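Local coordinates for calcium uptake protein 3, mitochondrial (Homo sapiens, PDB 6AGI), which senses calcium through EF-hands and, paired with MICU1, regulates the mitochondrial calcium uniporter in the central nervous system and skeletal muscle, at residues I291-F302 against L338-V348. Residues are numbered along the deposited sequence; the frame is centred on the assembly and turned at random.
Sequences ITFDEFRSFFQF and LKFSPHLVNTV
Helix 293-302 and helix 342-348 run at 59° to each other, their axes 10.4 Å apart at the closest, with the CA atoms of Glu-295 and Leu-344 close together. Leu-344 points at the first helix, and its CD2 lies 3.5 Å from the backbone O of Glu-295. The same methyl packs between the helix and the Phe-340 ring, above the ring's margin rather than its centre. Phe-340 turns its edge to the face of Phe-302, offset, with the two planes nearly perpendicular at 88°. The CG of Phe-340 is anti to its carbonyl carbon (chi1 -83°), which carries the ring tip in toward Ser-298, Phe-299 and Phe-302. Leu-338 spreads its two methyls over the same end of the helix. CD1 lies 3.7 Å from Phe-302 CB, while CD2 rests against Gln-301.

The first helix is the exiting helix of the degenerate EF-hand 2, and helix 342-348 is the start of the entering helix of EF-hand 3. The contact joins two EF-hand pairs: strand 291-292 pairs with strand 255-256, and strand 359-360 of EF-hand 3 with strand 323-324. Farther along the entering helix, toward the calcium loop that begins with Asp-353, Val-348 CG2 packs 3.7 Å from Phe-299 CE1.

At the polar margin, Ser-341 is the N-cap of the second helix. Its OG accepts from Leu-344 N at 2.9 Å and gives a weak hydrogen bond to Glu-295 OE2 at 3.1 Å. Glu-295 OE1 takes a weak bond from Thr-292 N, one half of a capping box at its own helix start. OE1 also lies at the edge of the His-343 ring, 3.7 Å from ND1. Ile-291 CD1 approaches that ring obliquely, 3.5 Å from His-343 CE1. The other ring nitrogen, NE2, is weakly hydrogen-bonded with Glu-258.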
loop_
_atom_site.group_PDB
_atom_site.type_symbol
_atom_site.label_atom_id
_atom_site.label_comp_id
_atom_site.label_asym_id
_atom_site.label_seq_id
_atom_site.Cartn_x
_atom_site.Cartn_y
_atom_site.Cartn_z
ATOM N N ILE B 291 10.074 -24.201 10.907
ATOM C CA ILE B 291 9.645 -23.520 9.700
ATOM C C ILE B 291 10.674 -23.776 8.618
ATOM O O ILE B 291 11.872 -23.565 8.829
ATOM C CB ILE B 291 9.470 -22.014 9.964
ATOM C CG1 ILE B 291 8.434 -21.826 11.076
ATOM C CG2 ILE B 291 9.080 -21.253 8.696
ATOM C CD1 ILE B 291 7.005 -22.115 10.636
ATOM N N THR B 292 10.212 -24.230 7.463
ATOM C CA THR B 292 11.127 -24.506 6.367
ATOM C C THR B 292 11.468 -23.206 5.625
ATOM O O THR B 292 10.820 -22.165 5.809
ATOM C CB THR B 292 10.515 -25.576 5.456
ATOM O OG1 THR B 292 9.444 -25.016 4.687
ATOM C CG2 THR B 292 9.959 -26.716 6.289
ATOM N N PHE B 293 12.515 -23.248 4.792
ATOM C CA PHE B 293 12.897 -22.017 4.098
ATOM C C PHE B 293 11.804 -21.555 3.150
ATOM O O PHE B 293 11.606 -20.348 2.955
ATOM C CB PHE B 293 14.177 -22.171 3.298
ATOM C CG PHE B 293 14.561 -20.923 2.572
ATOM C CD1 PHE B 293 14.959 -19.783 3.267
ATOM C CD2 PHE B 293 14.529 -20.878 1.193
ATOM C CE1 PHE B 293 15.331 -18.612 2.587
ATOM C CE2 PHE B 293 14.887 -19.714 0.504
ATOM C CZ PHE B 293 15.285 -18.577 1.202
ATOM N N ASP B 294 11.112 -22.497 2.518
ATOM C CA ASP B 294 10.060 -22.094 1.603
ATOM C C ASP B 294 8.984 -21.323 2.347
ATOM O O ASP B 294 8.437 -20.349 1.820
ATOM C CB ASP B 294 9.472 -23.313 0.900
ATOM C CG ASP B 294 10.267 -23.707 -0.318
ATOM O OD1 ASP B 294 11.155 -22.915 -0.725
ATOM O OD2 ASP B 294 10.017 -24.816 -0.852
ATOM N N GLU B 295 8.662 -21.757 3.571
ATOM C CA GLU B 295 7.614 -21.106 4.353
ATOM C C GLU B 295 8.057 -19.733 4.823
ATOM O O GLU B 295 7.273 -18.780 4.807
ATOM C CB GLU B 295 7.211 -21.990 5.540
ATOM C CG GLU B 295 6.598 -23.320 5.126
ATOM C CD GLU B 295 6.493 -24.301 6.265
ATOM O OE1 GLU B 295 6.908 -23.950 7.387
ATOM O OE2 GLU B 295 6.049 -25.447 6.018
ATOM N N PHE B 296 9.316 -19.622 5.231
ATOM C CA PHE B 296 9.881 -18.356 5.673
ATOM C C PHE B 296 9.913 -17.347 4.517
ATOM O O PHE B 296 9.518 -16.179 4.677
ATOM C CB PHE B 296 11.237 -18.711 6.303
ATOM C CG PHE B 296 12.145 -17.574 6.633
ATOM C CD1 PHE B 296 12.901 -16.937 5.675
ATOM C CD2 PHE B 296 12.287 -17.192 7.954
ATOM C CE1 PHE B 296 13.774 -15.916 6.032
ATOM C CE2 PHE B 296 13.145 -16.177 8.328
ATOM C CZ PHE B 296 13.886 -15.529 7.366
ATOM N N ARG B 297 10.310 -17.799 3.324
ATOM C CA ARG B 297 10.242 -16.948 2.135
ATOM C C ARG B 297 8.802 -16.609 1.770
ATOM O O ARG B 297 8.519 -15.481 1.359
ATOM C CB ARG B 297 10.990 -17.604 0.962
ATOM C CG ARG B 297 11.189 -16.681 -0.238
ATOM C CD ARG B 297 12.140 -17.230 -1.342
ATOM N NE ARG B 297 11.971 -18.637 -1.683
ATOM C CZ ARG B 297 12.634 -19.246 -2.663
ATOM N NH1 ARG B 297 13.518 -18.578 -3.402
ATOM N NH2 ARG B 297 12.399 -20.524 -2.919
ATOM N N SER B 298 7.905 -17.597 1.805
ATOM C CA SER B 298 6.485 -17.338 1.591
ATOM C C SER B 298 6.025 -16.170 2.441
ATOM O O SER B 298 5.440 -15.199 1.945
ATOM C CB SER B 298 5.681 -18.585 1.918
ATOM O OG SER B 298 5.615 -19.417 0.774
ATOM N N PHE B 299 6.335 -16.232 3.732
ATOM C CA PHE B 299 5.813 -15.223 4.638
ATOM C C PHE B 299 6.431 -13.853 4.397
ATOM O O PHE B 299 5.725 -12.842 4.474
ATOM C CB PHE B 299 6.005 -15.660 6.089
ATOM C CG PHE B 299 5.434 -14.711 7.073
ATOM C CD1 PHE B 299 4.100 -14.802 7.410
ATOM C CD2 PHE B 299 6.184 -13.692 7.613
ATOM C CE1 PHE B 299 3.534 -13.925 8.296
ATOM C CE2 PHE B 299 5.617 -12.812 8.497
ATOM C CZ PHE B 299 4.300 -12.931 8.845
ATOM N N PHE B 300 7.703 -13.773 4.029
ATOM C CA PHE B 300 8.158 -12.410 3.768
ATOM C C PHE B 300 7.737 -11.866 2.388
ATOM O O PHE B 300 7.479 -10.655 2.249
ATOM C CB PHE B 300 9.654 -12.327 4.050
ATOM C CG PHE B 300 9.962 -12.505 5.521
ATOM C CD1 PHE B 300 9.846 -11.433 6.394
ATOM C CD2 PHE B 300 10.238 -13.755 6.051
ATOM C CE1 PHE B 300 10.062 -11.578 7.748
ATOM C CE2 PHE B 300 10.469 -13.910 7.411
ATOM C CZ PHE B 300 10.378 -12.812 8.257
ATOM N N GLN B 301 7.566 -12.714 1.380
ATOM C CA GLN B 301 6.942 -12.218 0.157
ATOM C C GLN B 301 5.557 -11.667 0.461
ATOM O O GLN B 301 5.177 -10.574 -0.013
ATOM C CB GLN B 301 6.893 -13.321 -0.898
ATOM C CG GLN B 301 8.152 -13.359 -1.762
ATOM C CD GLN B 301 8.366 -14.690 -2.454
ATOM O OE1 GLN B 301 7.489 -15.560 -2.462
ATOM N NE2 GLN B 301 9.558 -14.871 -3.010
ATOM N N PHE B 302 4.806 -12.397 1.290
ATOM C CA PHE B 302 3.485 -11.936 1.713
ATOM C C PHE B 302 3.562 -10.601 2.463
ATOM O O PHE B 302 2.732 -9.699 2.238
ATOM C CB PHE B 302 2.846 -13.012 2.585
ATOM C CG PHE B 302 1.737 -12.513 3.434
ATOM C CD1 PHE B 302 0.565 -12.044 2.857
ATOM C CD2 PHE B 302 1.876 -12.451 4.803
ATOM C CE1 PHE B 302 -0.459 -11.556 3.646
ATOM C CE2 PHE B 302 0.858 -11.954 5.591
ATOM C CZ PHE B 302 -0.312 -11.506 5.019
ATOM N N LEU B 338 0.444 -16.442 -3.138
ATOM C CA LEU B 338 1.257 -17.378 -2.375
ATOM C C LEU B 338 0.400 -18.420 -1.669
ATOM O O LEU B 338 -0.707 -18.129 -1.207
ATOM C CB LEU B 338 2.098 -16.645 -1.343
ATOM C CG LEU B 338 2.903 -15.487 -1.874
ATOM C CD1 LEU B 338 2.970 -14.496 -0.778
ATOM C CD2 LEU B 338 4.295 -15.941 -2.276
ATOM N N LYS B 339 0.938 -19.645 -1.574
ATOM C CA LYS B 339 0.283 -20.743 -0.872
ATOM C C LYS B 339 1.039 -20.957 0.431
ATOM O O LYS B 339 2.200 -21.388 0.419
ATOM C CB LYS B 339 0.239 -22.017 -1.724
ATOM C CG LYS B 339 -0.462 -21.843 -3.079
ATOM C CD LYS B 339 -0.637 -23.154 -3.846
ATOM C CE LYS B 339 -0.995 -22.905 -5.330
ATOM N NZ LYS B 339 -0.273 -23.785 -6.324
ATOM N N PHE B 340 0.376 -20.641 1.545
ATOM C CA PHE B 340 0.920 -20.819 2.882
ATOM C C PHE B 340 0.601 -22.238 3.323
ATOM O O PHE B 340 -0.523 -22.713 3.111
ATOM C CB PHE B 340 0.276 -19.838 3.858
ATOM C CG PHE B 340 0.877 -18.453 3.879
ATOM C CD1 PHE B 340 1.608 -17.949 2.818
ATOM C CD2 PHE B 340 0.683 -17.641 4.991
ATOM C CE1 PHE B 340 2.125 -16.667 2.886
ATOM C CE2 PHE B 340 1.193 -16.371 5.058
ATOM C CZ PHE B 340 1.912 -15.885 4.025
ATOM N N SER B 341 1.580 -22.924 3.910
ATOM C CA SER B 341 1.295 -24.206 4.528
ATOM C C SER B 341 0.377 -24.021 5.738
ATOM O O SER B 341 0.413 -22.985 6.404
ATOM C CB SER B 341 2.581 -24.882 4.963
ATOM O OG SER B 341 3.175 -24.212 6.066
ATOM N N PRO B 342 -0.455 -25.018 6.050
ATOM C CA PRO B 342 -1.261 -24.921 7.275
ATOM C C PRO B 342 -0.400 -24.821 8.500
ATOM O O PRO B 342 -0.827 -24.274 9.523
ATOM C CB PRO B 342 -2.083 -26.216 7.266
ATOM C CG PRO B 342 -2.137 -26.594 5.827
ATOM C CD PRO B 342 -0.777 -26.237 5.291
ATOM N N HIS B 343 0.811 -25.361 8.442
ATOM C CA HIS B 343 1.715 -25.156 9.556
ATOM C C HIS B 343 2.079 -23.680 9.699
ATOM O O HIS B 343 2.043 -23.127 10.804
ATOM C CB HIS B 343 2.974 -25.998 9.401
ATOM C CG HIS B 343 3.910 -25.823 10.548
ATOM N ND1 HIS B 343 5.162 -25.265 10.414
ATOM C CD2 HIS B 343 3.745 -26.077 11.868
ATOM C CE1 HIS B 343 5.741 -25.211 11.599
ATOM N NE2 HIS B 343 4.903 -25.697 12.498
ATOM N N LEU B 344 2.422 -23.022 8.587
ATOM C CA LEU B 344 2.771 -21.604 8.650
ATOM C C LEU B 344 1.603 -20.783 9.169
ATOM O O LEU B 344 1.764 -19.953 10.071
ATOM C CB LEU B 344 3.199 -21.091 7.272
ATOM C CG LEU B 344 3.596 -19.609 7.161
ATOM C CD1 LEU B 344 4.804 -19.321 8.032
ATOM C CD2 LEU B 344 3.892 -19.215 5.728
ATOM N N VAL B 345 0.407 -21.032 8.641
ATOM C CA VAL B 345 -0.761 -20.285 9.084
ATOM C C VAL B 345 -0.992 -20.513 10.563
ATOM O O VAL B 345 -1.191 -19.565 11.335
ATOM C CB VAL B 345 -1.995 -20.665 8.248
ATOM C CG1 VAL B 345 -3.229 -20.059 8.854
ATOM C CG2 VAL B 345 -1.844 -20.142 6.827
ATOM N N ASN B 346 -0.945 -21.772 10.984
ATOM C CA ASN B 346 -1.173 -22.094 12.388
ATOM C C ASN B 346 -0.138 -21.416 13.271
ATOM O O ASN B 346 -0.454 -20.916 14.363
ATOM C CB ASN B 346 -1.156 -23.614 12.553
ATOM C CG ASN B 346 -1.538 -24.067 13.943
ATOM O OD1 ASN B 346 -1.547 -23.295 14.904
ATOM N ND2 ASN B 346 -1.937 -25.325 14.038
ATOM N N THR B 347 1.100 -21.345 12.789
ATOM C CA THR B 347 2.150 -20.718 13.567
ATOM C C THR B 347 1.910 -19.220 13.691
ATOM O O THR B 347 2.011 -18.660 14.789
ATOM C CB THR B 347 3.502 -21.029 12.946
ATOM O OG1 THR B 347 3.690 -22.454 12.929
ATOM C CG2 THR B 347 4.599 -20.395 13.786
ATOM N N VAL B 348 1.585 -18.554 12.577
ATOM C CA VAL B 348 1.252 -17.130 12.628
ATOM C C VAL B 348 0.123 -16.884 13.618
ATOM O O VAL B 348 0.171 -15.935 14.410
ATOM C CB VAL B 348 0.889 -16.593 11.227
ATOM C CG1 VAL B 348 0.363 -15.193 11.337
ATOM C CG2 VAL B 348 2.087 -16.603 10.312
#